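Local coordinates for protein galactan 1,3-beta-galactosidase (Phanerochaete chrysosporium, PDB 7BYS) that probably hydrolyses beta-1,3-galactan from chain ends as a family 43 glycoside hydrolase, and carries a calcium-binding carbohydrate-binding module, at residues 199-204 with 273-278; 213-218 with 224-229. One frame throughout, in Å; residues are numbered along the deposited sequence.

Followed from the N terminus, the chain reaches the first of these segments, 199-204, in strand 197-204. It turns into strand 214-218 beside it, and residues 224-229 then fold back on that strand, so interaction 2 closes a short loop of five residues. Strand 269-276 arrives later; through 273-278, interaction 1 closes a loop of 68 residues, within which interaction 2 is wholly nested. The outer part of one propeller blade is thus built by interaction 2, while interaction 1 ties that blade to the next. The two meet directly: Lys214 pairs with Ala202 through the backbone.

Interaction 1: residues 199-204 with 273-278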
ATOM      1  N   PHE A 199       2.076 -12.541 -13.613  1.00  9.69           N
ATOM      2  CA  PHE A 199       1.045 -11.528 -13.433  1.00  9.94           C
ATOM      3  C   PHE A 199       1.705 -10.210 -13.065  1.00  9.93           C
ATOM      4  O   PHE A 199       2.377 -10.118 -12.030  1.00  9.67           O
ATOM      5  CB  PHE A 199       0.040 -11.958 -12.360  1.00 10.06           C
ATOM      6  CG  PHE A 199      -0.888 -13.024 -12.826  1.00  9.86           C
ATOM      7  CD1 PHE A 199      -0.483 -14.346 -12.836  1.00 11.48           C
ATOM      8  CD2 PHE A 199      -2.147 -12.703 -13.281  1.00 10.63           C
ATOM      9  CE1 PHE A 199      -1.340 -15.348 -13.295  1.00 12.52           C
ATOM     10  CE2 PHE A 199      -3.010 -13.698 -13.743  1.00 11.24           C
ATOM     11  CZ  PHE A 199      -2.597 -15.019 -13.742  1.00 12.36           C
ATOM     12  N   LEU A 200       1.503  -9.204 -13.910  1.00  8.06           N
ATOM     13  CA  LEU A 200       2.007  -7.857 -13.698  1.00  7.02           C
ATOM     14  C   LEU A 200       0.884  -7.014 -13.113  1.00  8.78           C
ATOM     15  O   LEU A 200      -0.236  -7.016 -13.641  1.00 10.76           O
ATOM     16  CB  LEU A 200       2.458  -7.265 -15.040  1.00  8.28           C
ATOM     17  CG  LEU A 200       2.784  -5.770 -15.088  1.00  7.67           C
ATOM     18  CD1 LEU A 200       4.037  -5.456 -14.286  1.00 10.34           C
ATOM     19  CD2 LEU A 200       2.946  -5.277 -16.512  1.00 10.89           C
ATOM     20  N   ILE A 201       1.168  -6.333 -12.007  1.00  8.49           N
ATOM     21  CA  ILE A 201       0.278  -5.348 -11.406  1.00  7.78           C
ATOM     22  C   ILE A 201       0.947  -3.993 -11.550  1.00  8.81           C
ATOM     23  O   ILE A 201       2.152  -3.876 -11.309  1.00  7.86           O
ATOM     24  CB  ILE A 201       0.071  -5.649  -9.912  1.00  7.98           C
ATOM     25  CG1 ILE A 201      -0.273  -7.123  -9.688  1.00 11.94           C
ATOM     26  CG2 ILE A 201      -0.980  -4.710  -9.329  1.00 10.01           C
ATOM     27  CD1 ILE A 201      -1.549  -7.541 -10.327  1.00 13.69           C
ATOM     28  N   ALA A 202       0.174  -2.970 -11.914  1.00  7.95           N
ATOM     29  CA  ALA A 202       0.756  -1.649 -12.124  1.00  7.84           C
ATOM     30  C   ALA A 202      -0.329  -0.591 -11.997  1.00  8.30           C
ATOM     31  O   ALA A 202      -1.517  -0.868 -12.162  1.00  9.95           O
ATOM     32  CB  ALA A 202       1.426  -1.558 -13.503  1.00  9.26           C
ATOM     33  N   SER A 203       0.095   0.624 -11.707  1.00  8.74           N
ATOM     34  CA  SER A 203      -0.779   1.784 -11.761  1.00  9.42           C
ATOM     35  C   SER A 203      -0.613   2.516 -13.088  1.00 10.10           C
ATOM     36  O   SER A 203       0.303   2.259 -13.868  1.00  9.70           O
ATOM     37  CB  SER A 203      -0.500   2.714 -10.579  1.00 11.04           C
ATOM     38  OG  SER A 203       0.649   3.520 -10.803  1.00 10.21           O
ATOM     39  N   HIS A 204      -1.517   3.453 -13.340  1.00 10.19           N
ATOM     40  CA  HIS A 204      -1.254   4.451 -14.360  1.00 10.54           C
ATOM     41  C   HIS A 204      -0.534   5.644 -13.733  1.00 12.69           C
ATOM     42  O   HIS A 204      -0.165   5.625 -12.550  1.00 11.68           O
ATOM     43  CB  HIS A 204      -2.529   4.803 -15.120  1.00 15.83           C
ATOM     44  CG  HIS A 204      -2.846   3.824 -16.204  1.00 14.01           C
ATOM     45  ND1 HIS A 204      -2.068   3.695 -17.335  1.00 15.79           N
ATOM     46  CD2 HIS A 204      -3.810   2.880 -16.298  1.00 14.95           C
ATOM     47  CE1 HIS A 204      -2.564   2.739 -18.098  1.00 18.02           C
ATOM     48  NE2 HIS A 204      -3.616   2.222 -17.487  1.00 16.61           N
ATOM     49  N   TYR A 273      -3.991  -6.142   1.070  1.00  6.69           N
ATOM     50  CA  TYR A 273      -5.191  -6.952   0.937  1.00  7.03           C
ATOM     51  C   TYR A 273      -4.843  -8.273   0.268  1.00  7.96           C
ATOM     52  O   TYR A 273      -3.893  -8.342  -0.524  1.00  8.29           O
ATOM     53  CB  TYR A 273      -6.225  -6.253   0.050  1.00  8.61           C
ATOM     54  CG  TYR A 273      -6.872  -5.031   0.643  1.00  8.33           C
ATOM     55  CD1 TYR A 273      -7.528  -5.085   1.865  1.00  7.92           C
ATOM     56  CD2 TYR A 273      -6.839  -3.808  -0.031  1.00  8.92           C
ATOM     57  CE1 TYR A 273      -8.148  -3.952   2.401  1.00  8.75           C
ATOM     58  CE2 TYR A 273      -7.455  -2.681   0.489  1.00  9.99           C
ATOM     59  CZ  TYR A 273      -8.092  -2.749   1.709  1.00 10.40           C
ATOM     60  OH  TYR A 273      -8.690  -1.606   2.212  1.00 11.21           O
ATOM     61  N   PRO A 274      -5.610  -9.325   0.535  1.00  9.16           N
ATOM     62  CA  PRO A 274      -5.467 -10.542  -0.267  1.00  7.57           C
ATOM     63  C   PRO A 274      -5.734 -10.234  -1.734  1.00  8.60           C
ATOM     64  O   PRO A 274      -6.612  -9.441  -2.076  1.00 10.14           O
ATOM     65  CB  PRO A 274      -6.538 -11.485   0.309  1.00  8.72           C
ATOM     66  CG  PRO A 274      -6.872 -10.913   1.684  1.00 11.28           C
ATOM     67  CD  PRO A 274      -6.712  -9.422   1.506  1.00  8.92           C
ATOM     68  N   LEU A 275      -4.960 -10.858  -2.598  1.00  9.36           N
ATOM     69  CA  LEU A 275      -5.170 -10.793  -4.037  1.00 10.46           C
ATOM     70  C   LEU A 275      -5.608 -12.200  -4.412  1.00 12.09           C
ATOM     71  O   LEU A 275      -4.789 -13.125  -4.445  1.00 13.97           O
ATOM     72  CB  LEU A 275      -3.881 -10.394  -4.743  1.00 14.75           C
ATOM     73  CG  LEU A 275      -3.947  -9.843  -6.165  1.00 16.32           C
ATOM     74  CD1 LEU A 275      -4.867  -8.623  -6.267  1.00 12.48           C
ATOM     75  CD2 LEU A 275      -2.536  -9.473  -6.634  1.00 15.23           C
ATOM     76  N   ASP A 276      -6.902 -12.368  -4.642  1.00 11.78           N
ATOM     77  CA  ASP A 276      -7.483 -13.685  -4.830  1.00 12.22           C
ATOM     78  C   ASP A 276      -7.534 -14.040  -6.309  1.00 14.43           C
ATOM     79  O   ASP A 276      -8.035 -13.261  -7.126  1.00 13.00           O
ATOM     80  CB  ASP A 276      -8.879 -13.740  -4.212  0.65 15.29           C
ATOM     81  CG  ASP A 276      -9.358 -15.155  -4.015  0.65 24.26           C
ATOM     82  OD1 ASP A 276      -9.594 -15.828  -5.034  0.65 15.04           O
ATOM     83  OD2 ASP A 276      -9.472 -15.605  -2.853  0.65 27.20           O
ATOM     84  N   PHE A 277      -7.005 -15.216  -6.641  1.00 13.44           N
ATOM     85  CA  PHE A 277      -6.922 -15.701  -8.012  1.00 15.22           C
ATOM     86  C   PHE A 277      -7.966 -16.763  -8.332  1.00 23.50           C
ATOM     87  O   PHE A 277      -7.933 -17.324  -9.435  1.00 26.20           O
ATOM     88  CB  PHE A 277      -5.543 -16.322  -8.267  1.00 16.00           C
ATOM     89  CG  PHE A 277      -4.444 -15.320  -8.511  1.00 14.06           C
ATOM     90  CD1 PHE A 277      -3.904 -14.591  -7.464  1.00 14.60           C
ATOM     91  CD2 PHE A 277      -3.931 -15.134  -9.792  1.00 12.59           C
ATOM     92  CE1 PHE A 277      -2.881 -13.682  -7.682  1.00 13.63           C
ATOM     93  CE2 PHE A 277      -2.908 -14.224 -10.016  1.00 12.09           C
ATOM     94  CZ  PHE A 277      -2.381 -13.504  -8.959  1.00 17.85           C
ATOM     95  N   SER A 278      -8.876 -17.058  -7.402  1.00 21.04           N
ATOM     96  CA  SER A 278      -9.793 -18.182  -7.571  1.00 22.70           C
ATOM     97  C   SER A 278     -10.629 -18.100  -8.844  1.00 28.19           C
ATOM     98  O   SER A 278     -11.117 -19.133  -9.312  1.00 30.88           O
ATOM     99  CB  SER A 278     -10.714 -18.298  -6.361  1.00 21.17           C
ATOM    100  OG  SER A 278     -11.490 -17.119  -6.222  1.00 25.25           O
TER
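This is a buried, apolar contact between two neighbouring sheets, made by side chains alone: Phe199 and Ile201 of strand 197-204 meet Leu275 of strand 269-276 and Phe277 just after it. The backbones stay far apart, with the CA atoms of Phe199 and Phe277 separated by 10.5 Å. The two phenyl groups form a T-shaped (edge-to-face) stack, their planes at 89° and their centroids 4.9 Å apart. Phe277 supplies the edge: its CE2 stands 3.5 Å above the plane of the Phe199 ring, over its centre, nearly equidistant from all six carbons, the nearest being CG of Phe199 at 3.7 Å. With CG of Phe277 anti to its carbonyl carbon (chi1 -79°), the ring reaches across to that face, and it also stacks with His194. The sheets are consecutive blades of the five-bladed beta-propeller of glycoside hydrolase family 43, and the contact fills part of the seam between them. Further along the seam, CD1 of Ile201 touches CD2 of Leu275 more loosely, at 4.3 Å. Trp215 of strand 214-218 packs against Ile201 within the first blade, whereas Ala253 of strand 252-259 lies against both Leu275 and Phe277 in the second. Two residues beyond Ile201, OG of Ser203 hydrogen-bonds NE2 of Gln242, a residue that binds galactose in another crystal structure of this enzyme.

Interaction 2: residues 213-218 with 224-229; sequences NKWFSA and PWSAQQ
Trp215 and Gln229 are the antiparallel hydrogen-bonded pair that joins segment 224-229 to strand 214-218 in the outer part of a propeller blade: Trp215 N gives to Gln229 O at 2.8 Å, Gln229 N to Trp215 O at 3.1 Å. Towards Ala218, Ser226 N bonds Ser217 O (2.9 Å), but the return bond from Ser217 N goes to Ser226 OG (2.8 Å), placed between its own backbone N and carbonyl carbon (chi1 62°), in lieu of a carbonyl. Gln228 OE1 hydrogen-bonds His204 NE2, Lys214 NZ forms a salt bridge with Asp230, and Trp225 NE1 hydrogen-bonds Leu221 O. Among the apolar contacts, the methyl CB of Ala218 makes a CH-pi contact over the six-membered ring of Trp225, 3.6 Å from the centroid and 15° off the normal, while Phe216 CB lies beside CE3 of that indole. A serine in place of Trp225 would probably take away the ring face under the Ala218 methyl and the N-H that Leu221 O accepts. CE2 of Phe216 packs against Gln228 CB at 3.5 Å. One water accepts from Ser226 OG at 2.7 Å and donates to Trp215 O and Ala227 O.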
ATOM      1  N   ASN A 213      -5.637   0.582 -10.303  1.00  7.80           N
ATOM      2  CA  ASN A 213      -4.501  -0.246 -10.680  1.00  7.32           C
ATOM      3  C   ASN A 213      -4.978  -1.452 -11.491  1.00  7.61           C
ATOM      4  O   ASN A 213      -6.130  -1.889 -11.386  1.00 10.09           O
ATOM      5  CB  ASN A 213      -3.725  -0.697  -9.436  1.00  8.39           C
ATOM      6  CG  ASN A 213      -2.812   0.390  -8.860  1.00  8.40           C
ATOM      7  OD1 ASN A 213      -1.823   0.076  -8.198  1.00  9.64           O
ATOM      8  ND2 ASN A 213      -3.149   1.656  -9.072  1.00  8.45           N
ATOM      9  N   LYS A 214      -4.072  -1.986 -12.309  1.00  8.00           N
ATOM     10  CA  LYS A 214      -4.421  -2.959 -13.335  1.00  8.86           C
ATOM     11  C   LYS A 214      -3.550  -4.207 -13.227  1.00 10.42           C
ATOM     12  O   LYS A 214      -2.425  -4.165 -12.723  1.00  9.91           O
ATOM     13  CB  LYS A 214      -4.229  -2.391 -14.753  1.00  9.72           C
ATOM     14  CG  LYS A 214      -4.877  -1.043 -14.995  1.00 10.77           C
ATOM     15  CD  LYS A 214      -6.391  -1.139 -15.034  1.00 13.28           C
ATOM     16  CE  LYS A 214      -7.007   0.217 -15.348  1.00 12.57           C
ATOM     17  NZ  LYS A 214      -8.499   0.147 -15.326  1.00 16.67           N
ATOM     18  N   TRP A 215      -4.080  -5.317 -13.748  1.00  9.99           N
ATOM     19  CA  TRP A 215      -3.331  -6.559 -13.890  1.00  9.56           C
ATOM     20  C   TRP A 215      -3.251  -6.967 -15.359  1.00  9.05           C
ATOM     21  O   TRP A 215      -4.147  -6.655 -16.159  1.00  9.57           O
ATOM     22  CB  TRP A 215      -3.922  -7.699 -13.030  1.00 10.85           C
ATOM     23  CG  TRP A 215      -5.218  -8.270 -13.506  1.00 10.87           C
ATOM     24  CD1 TRP A 215      -6.484  -7.867 -13.159  1.00 11.01           C
ATOM     25  CD2 TRP A 215      -5.381  -9.380 -14.395  1.00 12.29           C
ATOM     26  NE1 TRP A 215      -7.418  -8.657 -13.791  1.00 12.24           N
ATOM     27  CE2 TRP A 215      -6.766  -9.588 -14.560  1.00 12.02           C
ATOM     28  CE3 TRP A 215      -4.488 -10.208 -15.083  1.00 12.18           C
ATOM     29  CZ2 TRP A 215      -7.280 -10.596 -15.377  1.00 12.27           C
ATOM     30  CZ3 TRP A 215      -4.997 -11.209 -15.890  1.00 14.66           C
ATOM     31  CH2 TRP A 215      -6.384 -11.395 -16.030  1.00 13.79           C
ATOM     32  N   PHE A 216      -2.162  -7.674 -15.687  1.00  8.21           N
ATOM     33  CA  PHE A 216      -1.866  -8.222 -17.010  1.00  8.69           C
ATOM     34  C   PHE A 216      -1.233  -9.585 -16.771  1.00  9.85           C
ATOM     35  O   PHE A 216      -0.553  -9.777 -15.764  1.00  9.91           O
ATOM     36  CB  PHE A 216      -0.806  -7.382 -17.750  1.00  9.86           C
ATOM     37  CG  PHE A 216      -1.008  -5.884 -17.663  1.00  8.77           C
ATOM     38  CD1 PHE A 216      -0.733  -5.190 -16.494  1.00 10.21           C
ATOM     39  CD2 PHE A 216      -1.408  -5.163 -18.780  1.00 10.09           C
ATOM     40  CE1 PHE A 216      -0.901  -3.809 -16.431  1.00 10.12           C
ATOM     41  CE2 PHE A 216      -1.566  -3.769 -18.721  1.00  9.96           C
ATOM     42  CZ  PHE A 216      -1.316  -3.103 -17.546  1.00 11.93           C
ATOM     43  N   SER A 217      -1.433 -10.536 -17.679  1.00 10.05           N
ATOM     44  CA  SER A 217      -0.769 -11.827 -17.525  1.00  9.65           C
ATOM     45  C   SER A 217      -0.126 -12.253 -18.836  1.00  9.95           C
ATOM     46  O   SER A 217      -0.523 -11.822 -19.925  1.00 11.15           O
ATOM     47  CB  SER A 217      -1.708 -12.946 -17.060  1.00 15.15           C
ATOM     48  OG  SER A 217      -2.773 -13.119 -17.968  1.00 16.54           O
ATOM     49  N   ALA A 218       0.881 -13.115 -18.706  1.00  9.46           N
ATOM     50  CA  ALA A 218       1.588 -13.660 -19.858  1.00 11.00           C
ATOM     51  C   ALA A 218       2.200 -14.992 -19.457  1.00 12.12           C
ATOM     52  O   ALA A 218       2.455 -15.238 -18.277  1.00 11.16           O
ATOM     53  CB  ALA A 218       2.687 -12.695 -20.315  1.00 10.84           C
ATOM     54  N   PRO A 224       3.147 -12.500 -25.239  1.00 14.40           N
ATOM     55  CA  PRO A 224       2.245 -11.346 -25.222  1.00 13.40           C
ATOM     56  C   PRO A 224       1.495 -11.198 -23.905  1.00 11.59           C
ATOM     57  O   PRO A 224       1.040 -12.177 -23.313  1.00 12.22           O
ATOM     58  CB  PRO A 224       1.271 -11.643 -26.369  1.00 16.57           C
ATOM     59  CG  PRO A 224       1.260 -13.109 -26.472  1.00 18.51           C
ATOM     60  CD  PRO A 224       2.648 -13.576 -26.113  1.00 18.88           C
ATOM     61  N   TRP A 225       1.390  -9.957 -23.455  1.00 10.70           N
ATOM     62  CA  TRP A 225       0.676  -9.652 -22.228  1.00 10.15           C
ATOM     63  C   TRP A 225      -0.787  -9.360 -22.533  1.00 10.64           C
ATOM     64  O   TRP A 225      -1.109  -8.681 -23.514  1.00 11.57           O
ATOM     65  CB  TRP A 225       1.309  -8.439 -21.556  1.00 12.55           C
ATOM     66  CG  TRP A 225       2.659  -8.723 -20.978  1.00 10.91           C
ATOM     67  CD1 TRP A 225       3.876  -8.551 -21.589  1.00 13.88           C
ATOM     68  CD2 TRP A 225       2.931  -9.237 -19.672  1.00  9.45           C
ATOM     69  NE1 TRP A 225       4.889  -8.932 -20.735  1.00 13.74           N
ATOM     70  CE2 TRP A 225       4.333  -9.348 -19.552  1.00  8.88           C
ATOM     71  CE3 TRP A 225       2.127  -9.608 -18.589  1.00 10.63           C
ATOM     72  CZ2 TRP A 225       4.945  -9.824 -18.397  1.00 10.44           C
ATOM     73  CZ3 TRP A 225       2.741 -10.087 -17.444  1.00 10.19           C
ATOM     74  CH2 TRP A 225       4.139 -10.176 -17.355  1.00 10.07           C
ATOM     75  N   SER A 226      -1.668  -9.843 -21.663  1.00 10.00           N
ATOM     76  CA  SER A 226      -3.079  -9.526 -21.819  1.00 11.60           C
ATOM     77  C   SER A 226      -3.308  -8.025 -21.656  1.00 12.02           C
ATOM     78  O   SER A 226      -2.477  -7.295 -21.106  1.00 13.15           O
ATOM     79  CB  SER A 226      -3.901 -10.317 -20.808  1.00 12.20           C
ATOM     80  OG  SER A 226      -3.529  -9.967 -19.478  1.00 12.34           O
ATOM     81  N   ALA A 227      -4.446  -7.566 -22.163  1.00 13.03           N
ATOM     82  CA  ALA A 227      -4.834  -6.175 -21.995  1.00 14.53           C
ATOM     83  C   ALA A 227      -5.212  -5.900 -20.544  1.00 11.40           C
ATOM     84  O   ALA A 227      -5.774  -6.748 -19.850  1.00 13.36           O
ATOM     85  CB  ALA A 227      -6.027  -5.860 -22.894  1.00 15.54           C
ATOM     86  N   GLN A 228      -4.916  -4.680 -20.101  1.00 12.45           N
ATOM     87  CA  GLN A 228      -5.163  -4.287 -18.717  1.00 11.79           C
ATOM     88  C   GLN A 228      -6.590  -4.595 -18.271  1.00 11.57           C
ATOM     89  O   GLN A 228      -7.558  -4.397 -19.013  1.00 12.56           O
ATOM     90  CB  GLN A 228      -4.889  -2.793 -18.543  1.00 12.21           C
ATOM     91  CG  GLN A 228      -5.730  -1.896 -19.446  1.00 14.71           C
ATOM     92  CD  GLN A 228      -5.434  -0.419 -19.258  1.00 17.43           C
ATOM     93  OE1 GLN A 228      -4.490  -0.042 -18.575  1.00 19.03           O
ATOM     94  NE2 GLN A 228      -6.240   0.426 -19.885  1.00 26.62           N
ATOM     95  N   GLN A 229      -6.713  -5.064 -17.032  1.00  9.83           N
ATOM     96  CA  GLN A 229      -7.997  -5.186 -16.357  1.00 10.95           C
ATOM     97  C   GLN A 229      -7.847  -4.707 -14.915  1.00 12.57           C
ATOM     98  O   GLN A 229      -6.759  -4.733 -14.338  1.00 11.46           O
ATOM     99  CB  GLN A 229      -8.508  -6.637 -16.376  1.00 12.23           C
ATOM    100  CG  GLN A 229      -8.694  -7.251 -17.781  1.00 13.67           C
ATOM    101  CD  GLN A 229      -9.828  -6.622 -18.604  1.00 20.31           C
ATOM    102  OE1 GLN A 229     -10.625  -5.814 -18.119  1.00 19.44           O
ATOM    103  NE2 GLN A 229      -9.909  -7.015 -19.867  1.00 18.69           N
TER
HETATM  104  O   HOH W   1      -5.355  -8.602 -17.998  1.00 12.95           O
HETATM  105  O   HOH W   2      -1.573 -13.350 -22.501  1.00 16.04           O